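Local coordinates for protein probable acetyltransferase (Thermus thermophilus, PDB 3EXN) that binds acetyl coenzyme A and probably transfers its acetyl group to an acceptor substrate, at residues 33-38 with 91-96; 79-82 with 88-91; 108-113 with 141-146; 125-128 with 134-137. All coordinates share one frame; numbering follows the deposited sequence. Where two conformers were deposited one is given.

Interaction 1: 33-38 with 91-96; sequences PSYFAL and LSLLLI. With ACO (acetyl coenzyme *a), chain C.
Tyr35 reaches from helix 33-38 across to strand 89-96, its hydroxyl end meeting a methyl of Leu93, with OH 3.6 Å from Leu93 CD1. A chi1 of 173° swings the ring out from the helix toward the strand, and Tyr35 CB at its base lies 4.5 Å from Leu95 CD1. The cofactor completes the contact: C6P of acetyl-CoA comes obliquely to the ring, 3.4 Å from Tyr35 CD1, and Leu95 CD1 touches the same C6P. Backbone polar groups of the strand hold the cofactor's thioester carbonyl and two of its amide groups. Leu94 N gives a 2.8 Å bond to the acetyl oxygen O, Leu94 O accepts a hydrogen bond from N4P, and Ile96 N donates to O9P in a nearly straight bond (172°). This is the pseudo-peptide pairing by which GNAT enzymes grip the pantetheine arm. An alanine in place of Tyr35 is likely to leave C6P and Leu93 CD1 without their aromatic neighbour and open a gap between helix and strand. At Ser92 and Leu93, both facing Asp78, the strand makes a classic beta bulge. Strand 72-81 flanks it there, while helix 105-115 packs on Leu91, Leu94 and Ile96, and helix 132-140 on Leu91 and Leu94.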
loop_
_atom_site.group_PDB
_atom_site.type_symbol
_atom_site.label_atom_id
_atom_site.label_comp_id
_atom_site.label_asym_id
_atom_site.label_seq_id
_atom_site.Cartn_x
_atom_site.Cartn_y
_atom_site.Cartn_z
ATOM N N PRO A 33 8.103 -3.677 11.951
ATOM C CA PRO A 33 9.532 -3.295 11.917
ATOM C C PRO A 33 10.360 -3.973 10.822
ATOM O O PRO A 33 11.344 -3.406 10.344
ATOM C CB PRO A 33 10.044 -3.719 13.290
ATOM C CG PRO A 33 9.124 -4.789 13.722
ATOM C CD PRO A 33 7.779 -4.373 13.210
ATOM N N SER A 34 9.967 -5.180 10.423
ATOM C CA SER A 34 10.782 -5.959 9.510
ATOM C C SER A 34 10.763 -5.302 8.133
ATOM O O SER A 34 11.781 -5.300 7.433
ATOM C CB SER A 34 10.365 -7.454 9.440
ATOM O OG SER A 34 10.437 -8.131 10.702
ATOM N N TYR A 35 9.650 -4.673 7.771
ATOM C CA TYR A 35 9.598 -3.974 6.499
ATOM C C TYR A 35 10.583 -2.793 6.412
ATOM O O TYR A 35 11.302 -2.655 5.437
ATOM C CB TYR A 35 8.190 -3.482 6.209
ATOM C CG TYR A 35 8.145 -2.617 5.001
ATOM C CD1 TYR A 35 8.434 -3.140 3.728
ATOM C CD2 TYR A 35 7.832 -1.270 5.099
ATOM C CE1 TYR A 35 8.428 -2.306 2.593
ATOM C CE2 TYR A 35 7.820 -0.454 3.977
ATOM C CZ TYR A 35 8.098 -0.973 2.743
ATOM O OH TYR A 35 8.072 -0.105 1.666
ATOM N N PHE A 36 10.615 -1.952 7.437
ATOM C CA PHE A 36 11.519 -0.803 7.467
ATOM C C PHE A 36 13.000 -1.196 7.498
ATOM O O PHE A 36 13.805 -0.598 6.800
ATOM C CB PHE A 36 11.131 0.158 8.594
ATOM C CG PHE A 36 9.800 0.788 8.354
ATOM C CD1 PHE A 36 9.682 1.902 7.552
ATOM C CD2 PHE A 36 8.652 0.200 8.857
ATOM C CE1 PHE A 36 8.441 2.445 7.273
ATOM C CE2 PHE A 36 7.441 0.748 8.587
ATOM C CZ PHE A 36 7.321 1.851 7.784
ATOM N N ALA A 37 13.323 -2.257 8.226
ATOM C CA ALA A 37 14.681 -2.781 8.241
ATOM C C ALA A 37 15.109 -3.268 6.856
ATOM O O ALA A 37 16.222 -2.933 6.390
ATOM C CB ALA A 37 14.825 -3.901 9.295
ATOM N N LEU A 38 14.227 -3.999 6.183
ATOM C CA LEU A 38 14.480 -4.509 4.836
ATOM C C LEU A 38 14.818 -3.406 3.780
ATOM O O LEU A 38 15.691 -3.607 2.938
ATOM C CB LEU A 38 13.301 -5.374 4.375
ATOM C CG LEU A 38 13.550 -6.144 3.083
ATOM C CD1 LEU A 38 13.287 -7.634 3.289
ATOM C CD2 LEU A 38 12.685 -5.544 1.987
ATOM N N LEU A 91 0.145 1.771 -7.444
ATOM C CA LEU A 91 0.178 1.432 -6.026
ATOM C C LEU A 91 1.640 1.644 -5.563
ATOM O O LEU A 91 2.573 0.995 -6.058
ATOM C CB LEU A 91 -0.295 -0.045 -5.807
ATOM C CG LEU A 91 -0.281 -0.611 -4.365
ATOM C CD1 LEU A 91 -1.394 -0.016 -3.614
ATOM C CD2 LEU A 91 -0.429 -2.171 -4.456
ATOM N N SER A 92 1.837 2.555 -4.589
ATOM C CA SER A 92 3.169 2.843 -4.010
ATOM C C SER A 92 3.466 2.119 -2.712
ATOM O O SER A 92 4.622 1.938 -2.375
ATOM C CB SER A 92 3.354 4.371 -3.796
ATOM O OG SER A 92 2.466 4.891 -2.811
ATOM N N LEU A 93 2.432 1.701 -1.998
ATOM C CA LEU A 93 2.616 0.945 -0.759
ATOM C C LEU A 93 1.370 0.115 -0.417
ATOM O O LEU A 93 0.238 0.641 -0.335
ATOM C CB LEU A 93 2.962 1.896 0.401
ATOM C CG LEU A 93 3.338 1.254 1.727
ATOM C CD1 LEU A 93 4.498 0.261 1.551
ATOM C CD2 LEU A 93 3.663 2.366 2.734
ATOM N N LEU A 94 1.602 -1.185 -0.208
ATOM C CA LEU A 94 0.627 -2.075 0.431
ATOM C C LEU A 94 1.348 -2.773 1.608
ATOM O O LEU A 94 2.339 -3.459 1.437
ATOM C CB LEU A 94 0.113 -3.112 -0.570
ATOM C CG LEU A 94 -0.826 -4.200 -0.027
ATOM C CD1 LEU A 94 -2.109 -3.694 0.736
ATOM C CD2 LEU A 94 -1.244 -5.160 -1.167
ATOM N N LEU A 95 0.872 -2.522 2.804
ATOM C CA LEU A 95 1.481 -3.059 3.990
ATOM C C LEU A 95 0.407 -3.758 4.863
ATOM O O LEU A 95 -0.604 -3.165 5.188
ATOM C CB LEU A 95 2.183 -1.922 4.759
ATOM C CG LEU A 95 2.787 -2.284 6.131
ATOM C CD1 LEU A 95 3.722 -3.475 6.000
ATOM C CD2 LEU A 95 3.566 -1.074 6.700
ATOM N N ILE A 96 0.643 -5.010 5.221
ATOM C CA ILE A 96 -0.166 -5.702 6.243
ATOM C C ILE A 96 0.693 -5.790 7.488
ATOM O O ILE A 96 1.877 -6.190 7.445
ATOM C CB ILE A 96 -0.609 -7.122 5.763
ATOM C CG1 ILE A 96 -1.387 -7.076 4.441
ATOM C CG2 ILE A 96 -1.384 -7.869 6.874
ATOM C CD1 ILE A 96 -2.696 -6.254 4.535
HETATM O O5B ACO C . -0.832 -13.784 0.036
HETATM P P1A ACO C . -1.487 -12.955 1.305
HETATM O O1A ACO C . -1.545 -13.904 2.502
HETATM O O2A ACO C . -2.650 -12.133 0.772
HETATM O O3A ACO C . -0.266 -11.906 1.562
HETATM P P2A ACO C . -0.208 -10.882 2.781
HETATM O O4A ACO C . 0.956 -11.363 3.652
HETATM O O5A ACO C . -1.539 -10.752 3.482
HETATM O O6A ACO C . 0.194 -9.533 1.925
HETATM C CBP ACO C . 2.265 -8.235 1.547
HETATM C CCP ACO C . 1.377 -9.417 1.113
HETATM C CDP ACO C . 1.439 -6.988 1.292
HETATM C CEP ACO C . 3.539 -8.149 0.712
HETATM C CAP ACO C . 2.617 -8.362 3.054
HETATM O OAP ACO C . 3.400 -9.560 3.302
HETATM C C9P ACO C . 3.439 -7.204 3.586
HETATM O O9P ACO C . 2.914 -6.223 4.092
HETATM N N8P ACO C . 4.761 -7.324 3.500
HETATM C C7P ACO C . 5.699 -6.328 4.053
HETATM C C6P ACO C . 5.584 -4.945 3.412
HETATM C C5P ACO C . 5.804 -5.019 1.908
HETATM O O5P ACO C . 6.721 -5.704 1.406
HETATM N N4P ACO C . 4.939 -4.302 1.174
HETATM C C3P ACO C . 5.032 -4.254 -0.268
HETATM C C2P ACO C . 5.891 -3.103 -0.730
HETATM S S1P ACO C . 5.976 -2.981 -2.523
HETATM C C ACO C . 4.476 -2.225 -2.737
HETATM O O ACO C . 3.795 -1.998 -1.772
HETATM C CH3 ACO C . 3.999 -1.841 -4.125
#

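Interaction 2: 79-82 with 88-91; sequences AKLG and DATL
Lys80 and Thr90 face each other as an antiparallel hydrogen-bonded pair, each backbone N donating to the other's carbonyl. Lys80 N lies 2.9 Å from Thr90 O, whereas the return bond from Thr90 N to Lys80 O is less straight, at 147°. A third backbone bond, Gly82 N to Asp88 O at 2.7 Å, continues the pairing beyond the strand 79-81. Two weaker CA-H...O contacts supplement these: Ala79 CA approaches Thr90 O to 3.2 Å, and Ala89 CA lies 3.3 Å from Lys80 O.

The strands 72-81 and 89-96 thus form a beta hairpin within the mixed sheet of the GNAT fold, their short segments running at 173° to one another. Gly82 has a positive phi of 87°, where a side chain would press against the preceding carbonyl oxygen.

Apolar contacts occupy the face bearing Ala79, Leu81, Ala89 and Leu91. Leu81 meets Ala89 CB with its CD2 branch at 3.8 Å; Ala79 CB lies 4.3 Å from Leu91 CD1. Helix 105-115 lies against this face, with Phe113 on Ala79 and Leu110 on Leu91.

Polar ends on this hairpin find partners beyond the two segments. Lys80 NZ forms a salt bridge with Asp59, Asp88 OD1 forms one with Arg121, and Thr90 OG1 is hydrogen-bonded to the carbonyl oxygen of Tyr83, in the turn that connects the two strands.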
loop_
_atom_site.group_PDB
_atom_site.type_symbol
_atom_site.label_atom_id
_atom_site.label_comp_id
_atom_site.label_asym_id
_atom_site.label_seq_id
_atom_site.Cartn_x
_atom_site.Cartn_y
_atom_site.Cartn_z
ATOM N N ALA A 79 -2.158 4.601 -3.048
ATOM C CA ALA A 79 -2.071 4.641 -4.514
ATOM C C ALA A 79 -2.273 6.071 -5.041
ATOM O O ALA A 79 -2.793 6.968 -4.349
ATOM C CB ALA A 79 -3.085 3.677 -5.099
ATOM N N LYS A 80 -1.832 6.286 -6.266
ATOM C CA LYS A 80 -1.986 7.557 -6.993
ATOM C C LYS A 80 -2.652 7.286 -8.365
ATOM O O LYS A 80 -2.100 6.552 -9.210
ATOM C CB LYS A 80 -0.606 8.196 -7.247
ATOM C CG LYS A 80 -0.617 9.525 -7.997
ATOM C CD LYS A 80 -1.433 10.574 -7.288
ATOM C CE LYS A 80 -1.484 11.871 -8.072
ATOM N NZ LYS A 80 -0.258 12.696 -7.851
ATOM N N LEU A 81 -3.818 7.883 -8.580
ATOM C CA LEU A 81 -4.469 7.875 -9.900
ATOM C C LEU A 81 -3.764 8.876 -10.834
ATOM O O LEU A 81 -3.376 9.963 -10.414
ATOM C CB LEU A 81 -5.948 8.247 -9.753
ATOM C CG LEU A 81 -6.810 7.468 -8.756
ATOM C CD1 LEU A 81 -8.264 8.028 -8.738
ATOM C CD2 LEU A 81 -6.764 5.980 -9.139
ATOM N N GLY A 82 -3.647 8.544 -12.123
ATOM C CA GLY A 82 -3.116 9.498 -13.083
ATOM C C GLY A 82 -1.594 9.478 -13.185
ATOM O O GLY A 82 -1.008 10.382 -13.804
ATOM N N ASP A 88 -4.014 5.766 -16.047
ATOM C CA ASP A 88 -3.561 4.667 -15.178
ATOM C C ASP A 88 -3.568 5.035 -13.698
ATOM O O ASP A 88 -4.018 6.126 -13.304
ATOM C CB ASP A 88 -2.148 4.239 -15.591
ATOM C CG ASP A 88 -2.038 3.978 -17.052
ATOM O OD1 ASP A 88 -3.055 3.609 -17.658
ATOM O OD2 ASP A 88 -0.941 4.142 -17.585
ATOM N N ALA A 89 -3.103 4.088 -12.882
ATOM C CA ALA A 89 -2.942 4.257 -11.420
ATOM C C ALA A 89 -1.696 3.506 -11.001
ATOM O O ALA A 89 -1.308 2.557 -11.666
ATOM C CB ALA A 89 -4.185 3.706 -10.657
ATOM N N THR A 90 -1.123 3.863 -9.830
ATOM C CA THR A 90 0.073 3.179 -9.357
ATOM C C THR A 90 -0.089 2.996 -7.883
ATOM O O THR A 90 -0.426 3.941 -7.166
ATOM C CB THR A 90 1.360 4.000 -9.611
ATOM O OG1 THR A 90 1.588 4.137 -11.012
ATOM C CG2 THR A 90 2.607 3.381 -8.949
ATOM N N LEU A 91 0.145 1.771 -7.444
ATOM C CA LEU A 91 0.178 1.432 -6.026
ATOM C C LEU A 91 1.640 1.644 -5.563
ATOM O O LEU A 91 2.573 0.995 -6.058
ATOM C CB LEU A 91 -0.295 -0.045 -5.807
ATOM C CG LEU A 91 -0.281 -0.611 -4.365
ATOM C CD1 LEU A 91 -1.394 -0.016 -3.614
ATOM C CD2 LEU A 91 -0.429 -2.171 -4.456
#

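Interaction 3: 108-113 with 141-146; sequences QALERF and QGFRYV
Leu110 and Phe143 meet head on, and the leucine methyl CD2 stops 3.8 Å from Phe143 CE2, oblique to the ring. On the helix, the Leu110 chain leaves its backbone N on the far side (chi1 -162°), which carries the branch out toward the incoming segment. The same methyl also touches the bent chain of Gln141, with Leu110 CD2 4.1 Å from Gln141 CG, so one branch serves two neighbours.

Gln141 folds at chi2, and its amide is turned toward Arg107, whose NH1 is hydrogen-bonded to OE1. Glu111, likewise bent at chi2, brings its carboxylate across the Gln141 amide at a slant, the two planes 41° apart. Glu111 OE2 and Gln141 OE1 are both acceptors and remain 4.1 Å apart; Arg158 pairs with the carboxylate in a salt bridge and also donates to Gln141 O. These arginines probably ease the proximity of the two oxygens.

Phe143 is further packed by Phe138, edge to face, and by Tyr156 and Arg158 of strand 153-159. Between Gln141 and Phe143 the chain turns at Gly142, where a positive phi (101°) ends helix 132-140 in a Schellman motif. That helix stop leads into strand 144-148 at the edge of the mixed GNAT sheet, and the turn before it is what meets helix 105-115.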
loop_
_atom_site.group_PDB
_atom_site.type_symbol
_atom_site.label_atom_id
_atom_site.label_comp_id
_atom_site.label_asym_id
_atom_site.label_seq_id
_atom_site.Cartn_x
_atom_site.Cartn_y
_atom_site.Cartn_z
ATOM N N GLN A 108 -6.879 -9.623 -0.442
ATOM C CA GLN A 108 -8.230 -9.086 -0.279
ATOM C C GLN A 108 -8.211 -7.554 -0.476
ATOM O O GLN A 108 -9.119 -7.009 -1.137
ATOM C CB GLN A 108 -8.812 -9.429 1.095
ATOM C CG GLN A 108 -10.324 -9.096 1.177
ATOM C CD GLN A 108 -10.945 -9.318 2.539
ATOM O OE1 GLN A 108 -10.473 -10.132 3.367
ATOM N NE2 GLN A 108 -11.990 -8.584 2.786
ATOM N N ALA A 109 -7.185 -6.893 0.091
ATOM C CA ALA A 109 -7.084 -5.411 0.052
ATOM C C ALA A 109 -6.903 -4.963 -1.410
ATOM O O ALA A 109 -7.522 -3.998 -1.882
ATOM C CB ALA A 109 -5.927 -4.903 0.920
ATOM N N LEU A 110 -6.071 -5.705 -2.127
ATOM C CA LEU A 110 -5.791 -5.392 -3.519
ATOM C C LEU A 110 -7.032 -5.572 -4.399
ATOM O O LEU A 110 -7.330 -4.715 -5.288
ATOM C CB LEU A 110 -4.674 -6.297 -4.020
ATOM C CG LEU A 110 -3.924 -5.927 -5.264
ATOM C CD1 LEU A 110 -3.416 -4.474 -5.172
ATOM C CD2 LEU A 110 -2.769 -6.945 -5.394
ATOM N N GLU A 111 -7.776 -6.646 -4.147
ATOM C CA GLU A 111 -8.945 -6.937 -4.979
ATOM C C GLU A 111 -10.066 -5.938 -4.642
ATOM O O GLU A 111 -10.767 -5.478 -5.547
ATOM C CB GLU A 111 -9.370 -8.423 -4.885
ATOM C CG GLU A 111 -8.292 -9.465 -5.450
ATOM C CD GLU A 111 -7.514 -8.991 -6.748
ATOM O OE1 GLU A 111 -8.103 -8.320 -7.620
ATOM O OE2 GLU A 111 -6.298 -9.300 -6.906
ATOM N N ARG A 112 -10.216 -5.587 -3.366
ATOM C CA ARG A 112 -11.241 -4.599 -3.001
ATOM C C ARG A 112 -10.908 -3.223 -3.598
ATOM O O ARG A 112 -11.835 -2.486 -4.041
ATOM C CB ARG A 112 -11.440 -4.493 -1.501
ATOM C CG ARG A 112 -12.165 -5.701 -0.942
ATOM C CD ARG A 112 -12.727 -5.486 0.418
ATOM N NE ARG A 112 -13.133 -6.768 0.967
ATOM C CZ ARG A 112 -14.260 -7.407 0.649
ATOM N NH1 ARG A 112 -15.143 -6.865 -0.199
ATOM N NH2 ARG A 112 -14.522 -8.588 1.194
ATOM N N PHE A 113 -9.617 -2.882 -3.638
ATOM C CA PHE A 113 -9.197 -1.572 -4.182
ATOM C C PHE A 113 -9.395 -1.579 -5.706
ATOM O O PHE A 113 -10.000 -0.661 -6.265
ATOM C CB PHE A 113 -7.758 -1.271 -3.771
ATOM C CG PHE A 113 -7.172 -0.071 -4.465
ATOM C CD1 PHE A 113 -7.739 1.191 -4.282
ATOM C CD2 PHE A 113 -6.111 -0.212 -5.343
ATOM C CE1 PHE A 113 -7.240 2.316 -4.960
ATOM C CE2 PHE A 113 -5.582 0.933 -6.036
ATOM C CZ PHE A 113 -6.127 2.152 -5.842
ATOM N N GLN A 141 -0.340 -12.363 -8.049
ATOM C CA GLN A 141 -1.640 -11.689 -8.237
ATOM C C GLN A 141 -1.840 -11.189 -9.660
ATOM O O GLN A 141 -2.824 -10.511 -9.945
ATOM C CB GLN A 141 -1.766 -10.502 -7.298
ATOM C CG GLN A 141 -1.509 -10.842 -5.880
ATOM C CD GLN A 141 -2.342 -12.025 -5.409
ATOM O OE1 GLN A 141 -3.547 -12.047 -5.608
ATOM N NE2 GLN A 141 -1.699 -13.000 -4.753
ATOM N N GLY A 142 -0.891 -11.495 -10.544
ATOM C CA GLY A 142 -1.068 -11.188 -11.952
ATOM C C GLY A 142 -0.335 -9.948 -12.455
ATOM O O GLY A 142 -0.560 -9.540 -13.606
ATOM N N PHE A 143 0.517 -9.357 -11.617
ATOM C CA PHE A 143 1.384 -8.203 -12.007
ATOM C C PHE A 143 2.653 -8.713 -12.706
ATOM O O PHE A 143 3.446 -9.417 -12.117
ATOM C CB PHE A 143 1.780 -7.348 -10.812
ATOM C CG PHE A 143 0.639 -6.566 -10.217
ATOM C CD1 PHE A 143 0.557 -5.201 -10.405
ATOM C CD2 PHE A 143 -0.362 -7.207 -9.485
ATOM C CE1 PHE A 143 -0.474 -4.475 -9.874
ATOM C CE2 PHE A 143 -1.425 -6.482 -8.936
ATOM C CZ PHE A 143 -1.480 -5.116 -9.129
ATOM N N ARG A 144 2.848 -8.362 -13.964
ATOM C CA ARG A 144 4.104 -8.725 -14.650
ATOM C C ARG A 144 5.191 -7.638 -14.589
ATOM O O ARG A 144 4.875 -6.423 -14.457
ATOM C CB ARG A 144 3.845 -9.084 -16.117
ATOM C CG ARG A 144 3.432 -7.901 -16.906
ATOM C CD ARG A 144 3.595 -8.083 -18.355
ATOM N NE ARG A 144 3.599 -6.768 -19.009
ATOM C CZ ARG A 144 4.679 -6.108 -19.457
ATOM N NH1 ARG A 144 5.912 -6.617 -19.377
ATOM N NH2 ARG A 144 4.512 -4.922 -20.039
ATOM N N TYR A 145 6.439 -8.055 -14.660
ATOM C CA TYR A 145 7.591 -7.191 -14.628
ATOM C C TYR A 145 7.563 -6.294 -15.830
ATOM O O TYR A 145 7.336 -6.754 -16.895
ATOM C CB TYR A 145 8.852 -8.040 -14.622
ATOM C CG TYR A 145 10.155 -7.314 -14.774
ATOM C CD1 TYR A 145 10.779 -6.728 -13.703
ATOM C CD2 TYR A 145 10.789 -7.247 -15.996
ATOM C CE1 TYR A 145 11.985 -6.077 -13.851
ATOM C CE2 TYR A 145 11.989 -6.610 -16.138
ATOM C CZ TYR A 145 12.568 -6.025 -15.075
ATOM O OH TYR A 145 13.751 -5.410 -15.227
ATOM N N VAL A 146 7.777 -5.004 -15.620
ATOM C CA VAL A 146 7.921 -4.033 -16.682
ATOM C C VAL A 146 9.382 -3.588 -16.876
ATOM O O VAL A 146 9.897 -3.682 -17.937
ATOM C CB VAL A 146 7.107 -2.797 -16.411
ATOM C CG1 VAL A 146 7.335 -1.798 -17.475
ATOM C CG2 VAL A 146 5.648 -3.114 -16.309
#

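Interaction 4: 125-128 with 134-137; sequences AVVY and AKAF. With ACO (acetyl coenzyme *a), chain C.
Val127 packs apolar against helix 132-140 through one methyl: CG1 lies 4.2 Å from Ala134 CB and 4.1 Å from Lys135 CG. The chi1 of 178° points CG1 at the helix, while the other branch, CG2, turns to the cofactor sulfur S1P at 4.0 Å. Lys135 runs extended beyond CG, and its NZ makes a weak hydrogen bond with Thr154 of the neighbouring strand.

Contacts with acetyl-CoA come from both elements. Ala134 CB is 3.7 Å from the amide oxygen O5P, and the acetyl methyl CH3 lies 3.1 Å from Val126 O, next to the strand backbone. The ring of Phe137 takes CCP over one face, 3.6 Å from CD1 and offset toward the rim, with the cofactor oxygen O5B at the ring's edge. Replacing Phe137 by a serine would probably strip CCP of its aromatic platform and leave the link between pantetheine and pyrophosphate less firmly held.

Polar support comes from Asn131, whose OD1 accepts from Ala134 N and whose ND2 is hydrogen-bonded to the cofactor. Strand 122-128 followed by helix 132-140 thus forms one wall of the acetyl-CoA site characteristic of the GNAT fold, with the thioester beside the strand and the pyrophosphate link against Phe137.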
loop_
_atom_site.group_PDB
_atom_site.type_symbol
_atom_site.label_atom_id
_atom_site.label_comp_id
_atom_site.label_asym_id
_atom_site.label_seq_id
_atom_site.Cartn_x
_atom_site.Cartn_y
_atom_site.Cartn_z
ATOM N N ALA A 125 2.419 -1.292 -9.905
ATOM C CA ALA A 125 2.940 -1.462 -8.522
ATOM C C ALA A 125 4.456 -1.237 -8.597
ATOM O O ALA A 125 5.112 -1.762 -9.505
ATOM C CB ALA A 125 2.623 -2.860 -8.040
ATOM N N VAL A 126 5.006 -0.438 -7.654
ATOM C CA VAL A 126 6.450 -0.131 -7.602
ATOM C C VAL A 126 7.018 -0.709 -6.311
ATOM O O VAL A 126 6.478 -0.449 -5.240
ATOM C CB VAL A 126 6.784 1.342 -7.739
ATOM C CG1 VAL A 126 5.992 2.226 -6.718
ATOM C CG2 VAL A 126 8.335 1.546 -7.651
ATOM N N VAL A 127 8.042 -1.564 -6.447
ATOM C CA VAL A 127 8.633 -2.249 -5.308
ATOM C C VAL A 127 9.982 -1.602 -4.994
ATOM O O VAL A 127 10.772 -1.365 -5.903
ATOM C CB VAL A 127 8.833 -3.742 -5.571
ATOM C CG1 VAL A 127 9.504 -4.397 -4.331
ATOM C CG2 VAL A 127 7.491 -4.411 -5.935
ATOM N N TYR A 128 10.224 -1.314 -3.696
ATOM C CA TYR A 128 11.398 -0.568 -3.275
ATOM C C TYR A 128 12.409 -1.518 -2.666
ATOM O O TYR A 128 12.066 -2.340 -1.799
ATOM C CB TYR A 128 11.001 0.490 -2.236
ATOM C CG TYR A 128 10.118 1.580 -2.841
ATOM C CD1 TYR A 128 10.692 2.691 -3.431
ATOM C CD2 TYR A 128 8.721 1.475 -2.855
ATOM C CE1 TYR A 128 9.911 3.702 -4.007
ATOM C CE2 TYR A 128 7.918 2.491 -3.436
ATOM C CZ TYR A 128 8.538 3.603 -4.003
ATOM O OH TYR A 128 7.813 4.634 -4.580
ATOM N N ALA A 134 7.996 -9.466 -1.793
ATOM C CA ALA A 134 6.959 -8.579 -2.334
ATOM C C ALA A 134 6.823 -8.802 -3.839
ATOM O O ALA A 134 5.725 -8.830 -4.376
ATOM C CB ALA A 134 7.278 -7.071 -2.024
ATOM N N LYS A 135 7.956 -8.953 -4.524
ATOM C CA LYS A 135 7.927 -9.231 -5.967
ATOM C C LYS A 135 7.196 -10.541 -6.269
ATOM O O LYS A 135 6.359 -10.623 -7.203
ATOM C CB LYS A 135 9.358 -9.251 -6.518
ATOM C CG LYS A 135 10.118 -7.940 -6.286
ATOM C CD LYS A 135 11.552 -8.059 -6.865
ATOM C CE LYS A 135 12.264 -6.712 -6.863
ATOM N NZ LYS A 135 13.698 -6.835 -7.293
ATOM N N ALA A 136 7.465 -11.573 -5.487
ATOM C CA ALA A 136 6.748 -12.863 -5.645
ATOM C C ALA A 136 5.216 -12.695 -5.408
ATOM O O ALA A 136 4.389 -13.253 -6.158
ATOM C CB ALA A 136 7.352 -13.927 -4.699
ATOM N N PHE A 137 4.841 -11.905 -4.389
ATOM C CA PHE A 137 3.424 -11.641 -4.115
ATOM C C PHE A 137 2.709 -10.997 -5.296
ATOM O O PHE A 137 1.631 -11.460 -5.718
ATOM C CB PHE A 137 3.266 -10.745 -2.884
ATOM C CG PHE A 137 1.860 -10.241 -2.680
ATOM C CD1 PHE A 137 0.888 -11.036 -2.091
ATOM C CD2 PHE A 137 1.512 -8.964 -3.083
ATOM C CE1 PHE A 137 -0.411 -10.554 -1.903
ATOM C CE2 PHE A 137 0.225 -8.482 -2.908
ATOM C CZ PHE A 137 -0.741 -9.293 -2.311
HETATM O O5B ACO C . -0.832 -13.784 0.036
HETATM P P1A ACO C . -1.487 -12.955 1.305
HETATM O O1A ACO C . -1.545 -13.904 2.502
HETATM O O2A ACO C . -2.650 -12.133 0.772
HETATM O O3A ACO C . -0.266 -11.906 1.562
HETATM P P2A ACO C . -0.208 -10.882 2.781
HETATM O O4A ACO C . 0.956 -11.363 3.652
HETATM O O5A ACO C . -1.539 -10.752 3.482
HETATM O O6A ACO C . 0.194 -9.533 1.925
HETATM C CBP ACO C . 2.265 -8.235 1.547
HETATM C CCP ACO C . 1.377 -9.417 1.113
HETATM C CDP ACO C . 1.439 -6.988 1.292
HETATM C CEP ACO C . 3.539 -8.149 0.712
HETATM C CAP ACO C . 2.617 -8.362 3.054
HETATM O OAP ACO C . 3.400 -9.560 3.302
HETATM C C9P ACO C . 3.439 -7.204 3.586
HETATM O O9P ACO C . 2.914 -6.223 4.092
HETATM N N8P ACO C . 4.761 -7.324 3.500
HETATM C C7P ACO C . 5.699 -6.328 4.053
HETATM C C6P ACO C . 5.584 -4.945 3.412
HETATM C C5P ACO C . 5.804 -5.019 1.908
HETATM O O5P ACO C . 6.721 -5.704 1.406
HETATM N N4P ACO C . 4.939 -4.302 1.174
HETATM C C3P ACO C . 5.032 -4.254 -0.268
HETATM C C2P ACO C . 5.891 -3.103 -0.730
HETATM S S1P ACO C . 5.976 -2.981 -2.523
HETATM C C ACO C . 4.476 -2.225 -2.737
HETATM O O ACO C . 3.795 -1.998 -1.772
HETATM C CH3 ACO C . 3.999 -1.841 -4.125
#

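Interactions 1, 2 and 4 are buried, whereas interaction 3 is only partly so, and its chemistry follows: apolar packing mixed with charged and amide groups whose partners are arginines. Interactions 1 and 4 both touch acetyl-CoA, from neighbouring strands 89-96 and 122-128, and are linked directly by a probable hydrogen bond from Val126 N to Leu91 O. Interaction 2 shares Leu91 with interaction 1 on strand 89-96, yet it rests on backbone pairing, with no cofactor between its segments. Helix 105-115 of interaction 3 packs on the apolar face of the sheet, Leu110 meeting Leu91 of interactions 1 and 2 and Phe137 of interaction 4.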